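Local coordinates for protein ferritin heavy chain (Trichoplusia ni, PDB 1Z6O) that oxidises ferrous iron with oxygen as the ferroxidase heavy chain of a secreted insect ferritin, whose cage of heavy and light chains stores the ferric product, at residues R26-Q30 against D87-Q93; Y77-R81 against D138-Y144; G105-E110 against K163-K168; V119-R124 against F149-Y154. All coordinates share one frame; numbering follows the deposited sequence.

Contact 1 of 4, residues R26-Q30 against D87-Q93; sequences RQQIQ and DVSSLLQ
Arg26 reaches from its helix to the backbone of the 87-93 loop and grips one oxygen with two nitrogens: NH1 lies 2.9 Å and NH2 3.1 Å from Asp87 O. The oxygen sits in the guanidinium plane, while the two donors approach it from opposite faces of its carbonyl plane. A bend at chi3 (61°) turns the guanidinium against the loop, where Leu91 CD2 lies over the centre of one face, 3.8 Å from Arg26 CZ. One turn on, the Gln30 amide both accepts and donates. Its OE1 takes Gln93 N at 2.9 Å, in the carbonyl plane and on a lone pair, and its NE2 gives a longer bond of 3.2 Å to Gln93 O. Both bonds go to the same residue, which fixes the rotation of the amide. Between these polar ends, Ile29 points at the loop and sets CG2 3.5 Å from Leu92 CD2. A water bridges the backbones, donating to Arg26 O and to Leu91 O; a second accepts from Arg26 NH2. These side-chain and water bonds lay the segment between helices 54-80 and 105-132 against helix 19-47. Ile29 also packs on Leu74, Ile75 and Leu78 of helix 54-80, and Leu57 of a neighbouring ferritin light chain packs against Val88, Leu91 and Leu92.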
loop_
_atom_site.group_PDB
_atom_site.type_symbol
_atom_site.label_atom_id
_atom_site.label_comp_id
_atom_site.label_asym_id
_atom_site.label_seq_id
_atom_site.Cartn_x
_atom_site.Cartn_y
_atom_site.Cartn_z
ATOM N N ARG M 26 -19.113 0.999 54.685
ATOM C CA ARG M 26 -18.109 1.967 55.138
ATOM C C ARG M 26 -16.943 1.244 55.814
ATOM O O ARG M 26 -15.773 1.609 55.641
ATOM C CB ARG M 26 -18.738 2.985 56.114
ATOM C CG ARG M 26 -19.777 3.928 55.456
ATOM C CD ARG M 26 -20.434 4.852 56.512
ATOM N NE ARG M 26 -19.411 5.682 57.146
ATOM C CZ ARG M 26 -19.064 6.895 56.729
ATOM N NH1 ARG M 26 -19.670 7.445 55.685
ATOM N NH2 ARG M 26 -18.076 7.540 57.327
ATOM N N GLN M 27 -17.260 0.216 56.592
ATOM C CA GLN M 27 -16.220 -0.550 57.264
ATOM C C GLN M 27 -15.390 -1.318 56.223
ATOM O O GLN M 27 -14.173 -1.449 56.359
ATOM C CB GLN M 27 -16.851 -1.529 58.260
ATOM C CG GLN M 27 -15.843 -2.339 59.048
ATOM C CD GLN M 27 -16.479 -3.060 60.230
ATOM O OE1 GLN M 27 -17.146 -2.438 61.065
ATOM N NE2 GLN M 27 -16.277 -4.374 60.307
ATOM N N GLN M 28 -16.041 -1.825 55.182
ATOM C CA GLN M 28 -15.315 -2.563 54.141
ATOM C C GLN M 28 -14.344 -1.630 53.403
ATOM O O GLN M 28 -13.240 -2.032 53.036
ATOM C CB GLN M 28 -16.296 -3.180 53.131
ATOM C CG GLN M 28 -15.628 -4.152 52.143
ATOM C CD GLN M 28 -15.004 -5.334 52.869
ATOM O OE1 GLN M 28 -15.590 -5.863 53.804
ATOM N NE2 GLN M 28 -13.815 -5.756 52.437
ATOM N N ILE M 29 -14.761 -0.386 53.179
ATOM C CA ILE M 29 -13.897 0.581 52.501
ATOM C C ILE M 29 -12.605 0.772 53.302
ATOM O O ILE M 29 -11.505 0.769 52.733
ATOM C CB ILE M 29 -14.653 1.921 52.298
ATOM C CG1 ILE M 29 -15.692 1.733 51.179
ATOM C CG2 ILE M 29 -13.676 3.063 51.945
ATOM C CD1 ILE M 29 -16.793 2.824 51.134
ATOM N N GLN M 30 -12.721 0.910 54.621
ATOM C CA GLN M 30 -11.526 1.071 55.451
ATOM C C GLN M 30 -10.678 -0.203 55.392
ATOM O O GLN M 30 -9.448 -0.144 55.379
ATOM C CB GLN M 30 -11.902 1.375 56.918
ATOM C CG GLN M 30 -10.690 1.388 57.883
ATOM C CD GLN M 30 -9.653 2.451 57.518
ATOM O OE1 GLN M 30 -9.989 3.614 57.344
ATOM N NE2 GLN M 30 -8.388 2.052 57.408
ATOM N N ASP M 87 -20.270 13.007 55.917
ATOM C CA ASP M 87 -19.575 11.862 56.533
ATOM C C ASP M 87 -18.552 11.239 55.592
ATOM O O ASP M 87 -18.366 10.017 55.571
ATOM C CB ASP M 87 -20.574 10.778 56.928
ATOM C CG ASP M 87 -21.588 11.272 57.926
ATOM O OD1 ASP M 87 -22.787 10.957 57.761
ATOM O OD2 ASP M 87 -21.179 11.973 58.876
ATOM N N VAL M 88 -17.897 12.074 54.800
ATOM C CA VAL M 88 -16.899 11.568 53.881
ATOM C C VAL M 88 -15.522 11.556 54.553
ATOM O O VAL M 88 -14.769 10.594 54.417
ATOM C CB VAL M 88 -16.847 12.432 52.593
ATOM C CG1 VAL M 88 -15.742 11.932 51.677
ATOM C CG2 VAL M 88 -18.205 12.368 51.861
ATOM N N SER M 89 -15.207 12.615 55.293
ATOM C CA SER M 89 -13.898 12.724 55.949
ATOM C C SER M 89 -13.594 11.555 56.879
ATOM O O SER M 89 -12.459 11.107 56.967
ATOM C CB SER M 89 -13.809 14.030 56.746
ATOM O OG SER M 89 -13.910 15.158 55.894
ATOM N N SER M 90 -14.619 11.050 57.553
ATOM C CA SER M 90 -14.452 9.945 58.494
ATOM C C SER M 90 -14.421 8.564 57.841
ATOM O O SER M 90 -14.281 7.561 58.530
ATOM C CB SER M 90 -15.597 9.973 59.507
ATOM O OG SER M 90 -16.833 9.879 58.813
ATOM N N LEU M 91 -14.554 8.495 56.519
ATOM C CA LEU M 91 -14.561 7.193 55.846
ATOM C C LEU M 91 -13.269 6.408 55.965
ATOM O O LEU M 91 -13.288 5.185 56.056
ATOM C CB LEU M 91 -14.821 7.357 54.347
ATOM C CG LEU M 91 -16.149 7.053 53.692
ATOM C CD1 LEU M 91 -15.925 7.158 52.170
ATOM C CD2 LEU M 91 -16.658 5.659 54.098
ATOM N N LEU M 92 -12.148 7.121 55.955
ATOM C CA LEU M 92 -10.834 6.485 55.965
ATOM C C LEU M 92 -9.836 7.079 56.907
ATOM O O LEU M 92 -9.889 8.259 57.227
ATOM C CB LEU M 92 -10.194 6.589 54.583
ATOM C CG LEU M 92 -10.939 5.980 53.427
ATOM C CD1 LEU M 92 -10.274 6.385 52.124
ATOM C CD2 LEU M 92 -10.943 4.477 53.626
ATOM N N GLN M 93 -8.888 6.244 57.303
ATOM C CA GLN M 93 -7.804 6.664 58.169
ATOM C C GLN M 93 -6.570 5.891 57.693
ATOM O O GLN M 93 -6.606 4.669 57.564
ATOM C CB GLN M 93 -8.128 6.324 59.625
ATOM C CG GLN M 93 -7.094 6.819 60.629
ATOM C CD GLN M 93 -6.841 8.320 60.541
ATOM O OE1 GLN M 93 -7.758 9.131 60.704
ATOM N NE2 GLN M 93 -5.588 8.698 60.284
HETATM O O HOH W 1 -15.002 3.605 57.300
HETATM O O HOH W 2 -16.735 5.336 58.871
#

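Contact 2 of 4, residues Y77-R81 against D138-Y144; sequences YLLMR and DYHLVDY
Tyr77 and His140 both carry CG anti to the backbone N (chi1 -173° and -174°), which swings each ring into the gap between helices 54-80 and 139-168, where Tyr77 OH meets His140 ND1 at 2.7 Å. Either atom could be the donor; the hydroxyl lies in the imidazole plane and ND1 in that of the phenol, so the rings meet rim to rim. Arg81, bent at chi2 and chi3, folds back to give NH1 to Tyr77 OH at 2.9 Å. The same guanidinium forms an end-on salt bridge with Asp138: NH1 to OD1 at 2.8 Å, through the syn lone pair, and NH2 to OD2 at 3.0 Å, also from the syn side but out of the carboxylate plane. Asp138 OD1 weakly caps Leu141 N as well. Leu141 CD1 sits over one face of the phenol, 3.7 Å from the centroid of the Tyr77 ring, a CH-pi contact. Tyr144 lies nearly parallel to Tyr77 but slid aside, with little overlap. A leucine in place of Tyr77 would probably leave His140 ND1 and Arg81 NH1 each short of a partner and disturb the aromatic cluster. His140 NE2 bonds Glu151 of a second heavy-chain subunit, and Tyr154 of that subunit makes a cation-pi contact with Arg81. This is an N-capped helix start, tied by a salt bridge and aromatic cluster to a neighbouring helix end in the ferritin four-helix bundle.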
loop_
_atom_site.group_PDB
_atom_site.type_symbol
_atom_site.label_atom_id
_atom_site.label_comp_id
_atom_site.label_asym_id
_atom_site.label_seq_id
_atom_site.Cartn_x
_atom_site.Cartn_y
_atom_site.Cartn_z
ATOM N N TYR M 77 -19.904 3.103 44.450
ATOM C CA TYR M 77 -21.222 2.478 44.568
ATOM C C TYR M 77 -22.088 3.320 45.524
ATOM O O TYR M 77 -23.242 3.630 45.228
ATOM C CB TYR M 77 -21.103 1.038 45.108
ATOM C CG TYR M 77 -22.436 0.326 45.074
ATOM C CD1 TYR M 77 -22.808 -0.435 43.965
ATOM C CD2 TYR M 77 -23.382 0.528 46.086
ATOM C CE1 TYR M 77 -24.099 -0.969 43.852
ATOM C CE2 TYR M 77 -24.677 0.003 45.985
ATOM C CZ TYR M 77 -25.027 -0.737 44.861
ATOM O OH TYR M 77 -26.318 -1.194 44.709
ATOM N N LEU M 78 -21.538 3.685 46.678
ATOM C CA LEU M 78 -22.301 4.501 47.628
ATOM C C LEU M 78 -22.733 5.828 46.985
ATOM O O LEU M 78 -23.866 6.277 47.169
ATOM C CB LEU M 78 -21.463 4.787 48.889
ATOM C CG LEU M 78 -21.114 3.563 49.762
ATOM C CD1 LEU M 78 -20.319 4.019 50.987
ATOM C CD2 LEU M 78 -22.396 2.847 50.205
ATOM N N LEU M 79 -21.834 6.458 46.233
ATOM C CA LEU M 79 -22.157 7.734 45.587
ATOM C C LEU M 79 -23.295 7.560 44.582
ATOM O O LEU M 79 -24.182 8.413 44.480
ATOM C CB LEU M 79 -20.920 8.302 44.867
ATOM C CG LEU M 79 -19.773 8.790 45.774
ATOM C CD1 LEU M 79 -18.493 8.964 44.938
ATOM C CD2 LEU M 79 -20.174 10.123 46.446
ATOM N N MET M 80 -23.263 6.462 43.830
ATOM C CA MET M 80 -24.309 6.198 42.840
ATOM C C MET M 80 -25.680 6.056 43.513
ATOM O O MET M 80 -26.699 6.453 42.942
ATOM C CB MET M 80 -23.999 4.909 42.054
ATOM C CG MET M 80 -25.174 4.439 41.178
ATOM S SD MET M 80 -24.881 2.859 40.336
ATOM C CE MET M 80 -25.044 1.714 41.785
ATOM N N ARG M 81 -25.700 5.486 44.717
ATOM C CA ARG M 81 -26.952 5.291 45.457
ATOM C C ARG M 81 -27.437 6.554 46.181
ATOM O O ARG M 81 -28.480 6.537 46.842
ATOM C CB ARG M 81 -26.806 4.120 46.453
ATOM C CG ARG M 81 -26.668 2.739 45.760
ATOM C CD ARG M 81 -27.973 2.331 45.041
ATOM N NE ARG M 81 -29.054 2.060 45.997
ATOM C CZ ARG M 81 -29.226 0.909 46.653
ATOM N NH1 ARG M 81 -28.395 -0.117 46.463
ATOM N NH2 ARG M 81 -30.226 0.785 47.524
ATOM N N ASP M 138 -31.276 -5.363 50.107
ATOM C CA ASP M 138 -30.678 -4.594 49.013
ATOM C C ASP M 138 -30.202 -5.527 47.900
ATOM O O ASP M 138 -29.007 -5.812 47.773
ATOM C CB ASP M 138 -29.515 -3.758 49.536
ATOM C CG ASP M 138 -29.286 -2.518 48.695
ATOM O OD1 ASP M 138 -29.245 -2.649 47.445
ATOM O OD2 ASP M 138 -29.163 -1.421 49.278
ATOM N N TYR M 139 -31.146 -5.984 47.079
ATOM C CA TYR M 139 -30.830 -6.939 46.019
ATOM C C TYR M 139 -29.656 -6.557 45.127
ATOM O O TYR M 139 -28.779 -7.377 44.854
ATOM C CB TYR M 139 -32.051 -7.157 45.115
ATOM C CG TYR M 139 -33.276 -7.656 45.852
ATOM C CD1 TYR M 139 -34.396 -6.839 46.010
ATOM C CD2 TYR M 139 -33.316 -8.947 46.379
ATOM C CE1 TYR M 139 -35.537 -7.297 46.674
ATOM C CE2 TYR M 139 -34.457 -9.419 47.049
ATOM C CZ TYR M 139 -35.558 -8.583 47.186
ATOM O OH TYR M 139 -36.691 -9.043 47.812
ATOM N N HIS M 140 -29.656 -5.318 44.659
ATOM C CA HIS M 140 -28.614 -4.894 43.742
ATOM C C HIS M 140 -27.215 -4.863 44.336
ATOM O O HIS M 140 -26.266 -5.336 43.704
ATOM C CB HIS M 140 -28.960 -3.536 43.134
ATOM C CG HIS M 140 -27.998 -3.109 42.068
ATOM N ND1 HIS M 140 -26.964 -2.229 42.310
ATOM C CD2 HIS M 140 -27.876 -3.491 40.773
ATOM C CE1 HIS M 140 -26.245 -2.084 41.207
ATOM N NE2 HIS M 140 -26.775 -2.840 40.259
ATOM N N LEU M 141 -27.066 -4.321 45.539
ATOM C CA LEU M 141 -25.735 -4.284 46.142
ATOM C C LEU M 141 -25.259 -5.697 46.467
ATOM O O LEU M 141 -24.094 -6.024 46.267
ATOM C CB LEU M 141 -25.725 -3.408 47.410
ATOM C CG LEU M 141 -24.391 -3.370 48.195
ATOM C CD1 LEU M 141 -23.213 -3.034 47.269
ATOM C CD2 LEU M 141 -24.506 -2.322 49.318
ATOM N N VAL M 142 -26.156 -6.542 46.967
ATOM C CA VAL M 142 -25.780 -7.923 47.276
ATOM C C VAL M 142 -25.239 -8.600 46.005
ATOM O O VAL M 142 -24.209 -9.285 46.024
ATOM C CB VAL M 142 -27.000 -8.696 47.831
ATOM C CG1 VAL M 142 -26.736 -10.219 47.822
ATOM C CG2 VAL M 142 -27.290 -8.205 49.270
ATOM N N ASP M 143 -25.937 -8.382 44.901
ATOM C CA ASP M 143 -25.551 -8.948 43.606
ATOM C C ASP M 143 -24.194 -8.407 43.148
ATOM O O ASP M 143 -23.356 -9.149 42.635
ATOM C CB ASP M 143 -26.609 -8.590 42.559
ATOM C CG ASP M 143 -26.217 -9.049 41.163
ATOM O OD1 ASP M 143 -26.347 -10.246 40.918
ATOM O OD2 ASP M 143 -25.760 -8.225 40.340
ATOM N N TYR M 144 -23.981 -7.111 43.332
ATOM C CA TYR M 144 -22.720 -6.478 42.953
ATOM C C TYR M 144 -21.548 -7.047 43.764
ATOM O O TYR M 144 -20.489 -7.383 43.216
ATOM C CB TYR M 144 -22.823 -4.970 43.185
ATOM C CG TYR M 144 -21.573 -4.205 42.819
ATOM C CD1 TYR M 144 -21.070 -4.240 41.514
ATOM C CD2 TYR M 144 -20.908 -3.428 43.761
ATOM C CE1 TYR M 144 -19.936 -3.510 41.158
ATOM C CE2 TYR M 144 -19.769 -2.688 43.414
ATOM C CZ TYR M 144 -19.295 -2.735 42.111
ATOM O OH TYR M 144 -18.189 -2.000 41.753
#

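Contact 3 of 4, residues G105-E110 against K163-K168; sequences GVEALE and KASTLK
Helix segments 105-110 and 163-168 run antiparallel at 161°, their axes 9.2 Å apart at closest approach, and the CA atoms come nearest at Val106 and Ala164. Val106 CG2 presses on Leu167, 3.6 Å from its CG, while Val106 CG1 rests against the aliphatic chain of Lys168, which crosses it at about a right angle. One turn further on, Leu109 lies over the Lys163-Ala164 backbone: its CD1 is 3.9 Å from Ala164 N, and its CB is 4.2 Å from Ala164 CB. Leu167 CD2 comes up to the backbone beside Gly105, where a side-chain carbon on the glycine would crowd it. At the margin, Lys168 stretches out fully, with CG anti to the backbone N (chi1 -161°), and carries NZ across to Glu110. The salt bridge is short, Lys168 NZ to Glu110 OE2 at 2.7 Å, and uses the syn lone pair of that oxygen. The strongest polar partner of NZ is the backbone oxygen of Gln9 of another heavy-chain subunit, so the ammonium links the helix pair to that subunit. Phe56 of helix 54-80 and Phe182 of helix 175-186 also pack on Leu167. This is antiparallel packing in the ferritin four-helix bundle, at the end where the short fifth helix folds against it.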
loop_
_atom_site.group_PDB
_atom_site.type_symbol
_atom_site.label_atom_id
_atom_site.label_comp_id
_atom_site.label_asym_id
_atom_site.label_seq_id
_atom_site.Cartn_x
_atom_site.Cartn_y
_atom_site.Cartn_z
ATOM N N GLY M 105 9.666 -15.268 50.683
ATOM C CA GLY M 105 8.500 -15.210 49.819
ATOM C C GLY M 105 7.342 -16.068 50.307
ATOM O O GLY M 105 6.190 -15.653 50.217
ATOM N N VAL M 106 7.624 -17.266 50.817
ATOM C CA VAL M 106 6.533 -18.113 51.304
ATOM C C VAL M 106 5.751 -17.434 52.437
ATOM O O VAL M 106 4.523 -17.415 52.412
ATOM C CB VAL M 106 7.042 -19.491 51.809
ATOM C CG1 VAL M 106 5.896 -20.252 52.510
ATOM C CG2 VAL M 106 7.544 -20.320 50.631
ATOM N N GLU M 107 6.445 -16.876 53.426
ATOM C CA GLU M 107 5.737 -16.214 54.526
ATOM C C GLU M 107 4.874 -15.069 54.016
ATOM O O GLU M 107 3.761 -14.861 54.505
ATOM C CB GLU M 107 6.705 -15.640 55.576
ATOM C CG GLU M 107 7.281 -16.647 56.553
ATOM C CD GLU M 107 7.686 -16.006 57.902
ATOM O OE1 GLU M 107 7.839 -14.750 57.999
ATOM O OE2 GLU M 107 7.856 -16.776 58.877
ATOM N N ALA M 108 5.384 -14.312 53.048
ATOM C CA ALA M 108 4.603 -13.193 52.512
ATOM C C ALA M 108 3.389 -13.696 51.736
ATOM O O ALA M 108 2.300 -13.130 51.852
ATOM C CB ALA M 108 5.482 -12.303 51.616
ATOM N N LEU M 109 3.563 -14.746 50.934
ATOM C CA LEU M 109 2.427 -15.286 50.176
ATOM C C LEU M 109 1.361 -15.842 51.126
ATOM O O LEU M 109 0.159 -15.671 50.891
ATOM C CB LEU M 109 2.889 -16.395 49.218
ATOM C CG LEU M 109 3.713 -15.925 48.009
ATOM C CD1 LEU M 109 4.348 -17.134 47.314
ATOM C CD2 LEU M 109 2.808 -15.148 47.035
ATOM N N GLU M 110 1.790 -16.512 52.195
ATOM C CA GLU M 110 0.830 -17.065 53.154
ATOM C C GLU M 110 0.122 -15.954 53.913
ATOM O O GLU M 110 -1.062 -16.069 54.241
ATOM C CB GLU M 110 1.533 -18.016 54.135
ATOM C CG GLU M 110 2.026 -19.304 53.449
ATOM C CD GLU M 110 2.593 -20.323 54.444
ATOM O OE1 GLU M 110 3.032 -19.915 55.535
ATOM O OE2 GLU M 110 2.623 -21.529 54.129
ATOM N N LYS M 163 0.621 -20.402 44.364
ATOM C CA LYS M 163 1.985 -19.863 44.425
ATOM C C LYS M 163 2.673 -20.314 45.718
ATOM O O LYS M 163 3.838 -20.725 45.706
ATOM C CB LYS M 163 1.959 -18.331 44.364
ATOM C CG LYS M 163 1.706 -17.753 42.950
ATOM C CD LYS M 163 1.559 -16.230 43.041
ATOM C CE LYS M 163 1.734 -15.547 41.688
ATOM N NZ LYS M 163 0.886 -16.141 40.628
ATOM N N ALA M 164 1.958 -20.227 46.836
ATOM C CA ALA M 164 2.525 -20.639 48.118
ATOM C C ALA M 164 2.883 -22.126 48.110
ATOM O O ALA M 164 3.959 -22.495 48.574
ATOM C CB ALA M 164 1.539 -20.341 49.261
ATOM N N SER M 165 1.995 -22.982 47.595
ATOM C CA SER M 165 2.291 -24.422 47.552
ATOM C C SER M 165 3.520 -24.708 46.701
ATOM O O SER M 165 4.402 -25.461 47.100
ATOM C CB SER M 165 1.125 -25.238 46.957
ATOM O OG SER M 165 -0.009 -25.206 47.800
ATOM N N THR M 166 3.559 -24.121 45.513
ATOM C CA THR M 166 4.676 -24.343 44.597
ATOM C C THR M 166 6.011 -23.922 45.201
ATOM O O THR M 166 6.986 -24.674 45.165
ATOM C CB THR M 166 4.447 -23.576 43.279
ATOM O OG1 THR M 166 3.316 -24.146 42.610
ATOM C CG2 THR M 166 5.680 -23.662 42.361
ATOM N N LEU M 167 6.057 -22.726 45.773
ATOM C CA LEU M 167 7.309 -22.250 46.349
ATOM C C LEU M 167 7.675 -22.984 47.638
ATOM O O LEU M 167 8.841 -23.308 47.861
ATOM C CB LEU M 167 7.232 -20.740 46.618
ATOM C CG LEU M 167 8.518 -20.079 47.138
ATOM C CD1 LEU M 167 9.671 -20.280 46.137
ATOM C CD2 LEU M 167 8.253 -18.587 47.359
ATOM N N LYS M 168 6.685 -23.282 48.472
ATOM C CA LYS M 168 6.983 -23.949 49.738
ATOM C C LYS M 168 7.622 -25.322 49.544
ATOM O O LYS M 168 8.454 -25.732 50.347
ATOM C CB LYS M 168 5.721 -24.063 50.605
ATOM C CG LYS M 168 6.026 -24.307 52.091
ATOM C CD LYS M 168 4.789 -24.052 52.960
ATOM C CE LYS M 168 5.143 -24.015 54.454
ATOM N NZ LYS M 168 3.941 -23.625 55.263
#

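Contact 4 of 4, residues V119-R124 against F149-Y154; sequences VTKSIR and FLEEQY
Thr120 OG1 and the Gln153 amide nitrogen NE2 lie 3.1 Å apart across the two helices, and each has its firm bond to Glu116, one turn before Thr120: OG1 to the backbone oxygen, NE2 to the carboxylate OE1. Gln153 reaches there by folding at chi2 (-49°), which lays its amide beside Val119, with NE2 3.6 Å from Val119 CG1. Its aliphatic part is used too, since Gln153 CG meets Ile123 CD1 at 3.8 Å. Ile123 also carries the apolar layer: its CG2 slides past Leu150, 3.7 Å from CD2, and its CD1 meets Phe149 CB at 4.0 Å, near the edge of that ring. On the other flank, Tyr154 crosses Thr120, with OH 3.9 Å from Thr120 CG2, and touches Arg124 CD. Arg124 turns its guanidinium to another heavy-chain subunit, bonding the backbone oxygen of Asn137 and lying against Phe136 in a cation-pi contact. An alanine at Gln153 is likely to leave Glu116 OE1 without its amide donor and that carboxylate freer to turn. The iron ion lies about 4 Å from the Gln153 side chain, while Glu116 is an inferred ligand of the second iron position. This is consistent with a second-shell role: apolar packing joins the helices, and the buried Gln153 amide is likely to orient the Glu116 carboxylate at the probable second iron position.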
loop_
_atom_site.group_PDB
_atom_site.type_symbol
_atom_site.label_atom_id
_atom_site.label_comp_id
_atom_site.label_asym_id
_atom_site.label_seq_id
_atom_site.Cartn_x
_atom_site.Cartn_y
_atom_site.Cartn_z
ATOM N N VAL M 119 -10.628 -10.759 53.990
ATOM C CA VAL M 119 -11.438 -9.840 53.189
ATOM C C VAL M 119 -12.657 -10.569 52.620
ATOM O O VAL M 119 -13.757 -10.022 52.593
ATOM C CB VAL M 119 -10.604 -9.215 52.032
ATOM C CG1 VAL M 119 -11.526 -8.502 51.030
ATOM C CG2 VAL M 119 -9.596 -8.221 52.611
ATOM N N THR M 120 -12.471 -11.811 52.181
ATOM C CA THR M 120 -13.585 -12.583 51.628
ATOM C C THR M 120 -14.670 -12.774 52.688
ATOM O O THR M 120 -15.864 -12.606 52.429
ATOM C CB THR M 120 -13.098 -13.957 51.141
ATOM O OG1 THR M 120 -12.103 -13.755 50.133
ATOM C CG2 THR M 120 -14.261 -14.786 50.556
ATOM N N LYS M 121 -14.247 -13.126 53.890
ATOM C CA LYS M 121 -15.184 -13.326 54.988
ATOM C C LYS M 121 -15.902 -12.005 55.313
ATOM O O LYS M 121 -17.109 -11.978 55.567
ATOM C CB LYS M 121 -14.410 -13.831 56.205
ATOM C CG LYS M 121 -15.247 -14.151 57.414
ATOM C CD LYS M 121 -14.350 -14.754 58.497
ATOM C CE LYS M 121 -15.085 -14.870 59.822
ATOM N NZ LYS M 121 -14.176 -15.306 60.927
ATOM N N SER M 122 -15.161 -10.905 55.295
ATOM C CA SER M 122 -15.762 -9.608 55.583
ATOM C C SER M 122 -16.795 -9.217 54.509
ATOM O O SER M 122 -17.871 -8.702 54.830
ATOM C CB SER M 122 -14.659 -8.540 55.699
ATOM O OG SER M 122 -15.237 -7.263 55.897
ATOM N N ILE M 123 -16.484 -9.459 53.235
ATOM C CA ILE M 123 -17.438 -9.138 52.167
ATOM C C ILE M 123 -18.704 -9.996 52.332
ATOM O O ILE M 123 -19.815 -9.513 52.134
ATOM C CB ILE M 123 -16.806 -9.384 50.762
ATOM C CG1 ILE M 123 -15.731 -8.311 50.504
ATOM C CG2 ILE M 123 -17.887 -9.317 49.657
ATOM C CD1 ILE M 123 -14.777 -8.659 49.376
ATOM N N ARG M 124 -18.538 -11.269 52.688
ATOM C CA ARG M 124 -19.702 -12.131 52.896
ATOM C C ARG M 124 -20.549 -11.564 54.048
ATOM O O ARG M 124 -21.778 -11.663 54.027
ATOM C CB ARG M 124 -19.261 -13.586 53.178
ATOM C CG ARG M 124 -18.719 -14.328 51.912
ATOM C CD ARG M 124 -18.126 -15.706 52.283
ATOM N NE ARG M 124 -19.066 -16.392 53.157
ATOM C CZ ARG M 124 -20.135 -17.056 52.740
ATOM N NH1 ARG M 124 -20.395 -17.176 51.441
ATOM N NH2 ARG M 124 -21.014 -17.501 53.627
ATOM N N PHE M 149 -17.017 -8.470 43.534
ATOM C CA PHE M 149 -16.046 -8.613 44.607
ATOM C C PHE M 149 -15.702 -10.039 44.994
ATOM O O PHE M 149 -14.521 -10.372 45.065
ATOM C CB PHE M 149 -16.491 -7.808 45.832
ATOM C CG PHE M 149 -16.210 -6.336 45.697
ATOM C CD1 PHE M 149 -16.935 -5.560 44.803
ATOM C CD2 PHE M 149 -15.150 -5.752 46.387
ATOM C CE1 PHE M 149 -16.602 -4.215 44.584
ATOM C CE2 PHE M 149 -14.809 -4.410 46.175
ATOM C CZ PHE M 149 -15.535 -3.648 45.270
ATOM N N LEU M 150 -16.693 -10.894 45.237
ATOM C CA LEU M 150 -16.354 -12.272 45.609
ATOM C C LEU M 150 -15.653 -12.995 44.460
ATOM O O LEU M 150 -14.770 -13.819 44.686
ATOM C CB LEU M 150 -17.599 -13.056 46.050
ATOM C CG LEU M 150 -18.157 -12.659 47.427
ATOM C CD1 LEU M 150 -19.295 -13.627 47.824
ATOM C CD2 LEU M 150 -17.033 -12.720 48.481
ATOM N N GLU M 151 -16.040 -12.690 43.228
ATOM C CA GLU M 151 -15.403 -13.319 42.064
ATOM C C GLU M 151 -13.888 -13.054 42.119
ATOM O O GLU M 151 -13.068 -13.974 42.004
ATOM C CB GLU M 151 -15.989 -12.725 40.779
ATOM C CG GLU M 151 -15.281 -13.131 39.490
ATOM C CD GLU M 151 -15.422 -14.606 39.178
ATOM O OE1 GLU M 151 -16.295 -15.268 39.783
ATOM O OE2 GLU M 151 -14.669 -15.108 38.316
ATOM N N GLU M 152 -13.520 -11.795 42.321
ATOM C CA GLU M 152 -12.110 -11.426 42.398
ATOM C C GLU M 152 -11.434 -12.101 43.601
ATOM O O GLU M 152 -10.274 -12.529 43.520
ATOM C CB GLU M 152 -11.973 -9.905 42.519
ATOM C CG GLU M 152 -10.706 -9.375 41.895
ATOM C CD GLU M 152 -10.696 -9.537 40.376
ATOM O OE1 GLU M 152 -9.616 -9.368 39.765
ATOM O OE2 GLU M 152 -11.768 -9.829 39.794
ATOM N N GLN M 153 -12.151 -12.189 44.719
ATOM C CA GLN M 153 -11.589 -12.818 45.917
ATOM C C GLN M 153 -11.262 -14.289 45.729
ATOM O O GLN M 153 -10.162 -14.725 46.073
ATOM C CB GLN M 153 -12.551 -12.704 47.114
ATOM C CG GLN M 153 -12.652 -11.299 47.725
ATOM C CD GLN M 153 -11.284 -10.703 48.001
ATOM O OE1 GLN M 153 -10.864 -9.767 47.324
ATOM N NE2 GLN M 153 -10.569 -11.262 48.982
ATOM N N TYR M 154 -12.208 -15.069 45.204
ATOM C CA TYR M 154 -11.945 -16.498 45.061
ATOM C C TYR M 154 -10.843 -16.802 44.067
ATOM O O TYR M 154 -10.019 -17.683 44.312
ATOM C CB TYR M 154 -13.232 -17.266 44.726
ATOM C CG TYR M 154 -14.177 -17.335 45.917
ATOM C CD1 TYR M 154 -15.398 -16.659 45.906
ATOM C CD2 TYR M 154 -13.827 -18.048 47.074
ATOM C CE1 TYR M 154 -16.253 -16.683 47.023
ATOM C CE2 TYR M 154 -14.677 -18.084 48.191
ATOM C CZ TYR M 154 -15.888 -17.396 48.154
ATOM O OH TYR M 154 -16.738 -17.430 49.238
#

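Overall arrangement
From the N terminus, helix 19-47 is the first to be tied: contact 1 brings the crossover loop that follows helix 54-80 back onto it. Contact 2 opens within the chain span closed by contact 1, at the end of helix 54-80, and closes at the start of helix 139-168, so contacts 1 and 2 cross. Contact 3 opens only after contact 1 has closed, crosses contact 2, and joins the far ends of helices 105-132 and 139-168. Contact 4 is nested within it on the same two helices and likewise crosses contact 2. Ile29 packs on Leu78, Gln28 on Val119 and Ile123, and Tyr144 on Phe149, making contacts 1, 2 and 4 one connected set; contact 3 stands apart, across the chain's centre from contacts 1 and 2.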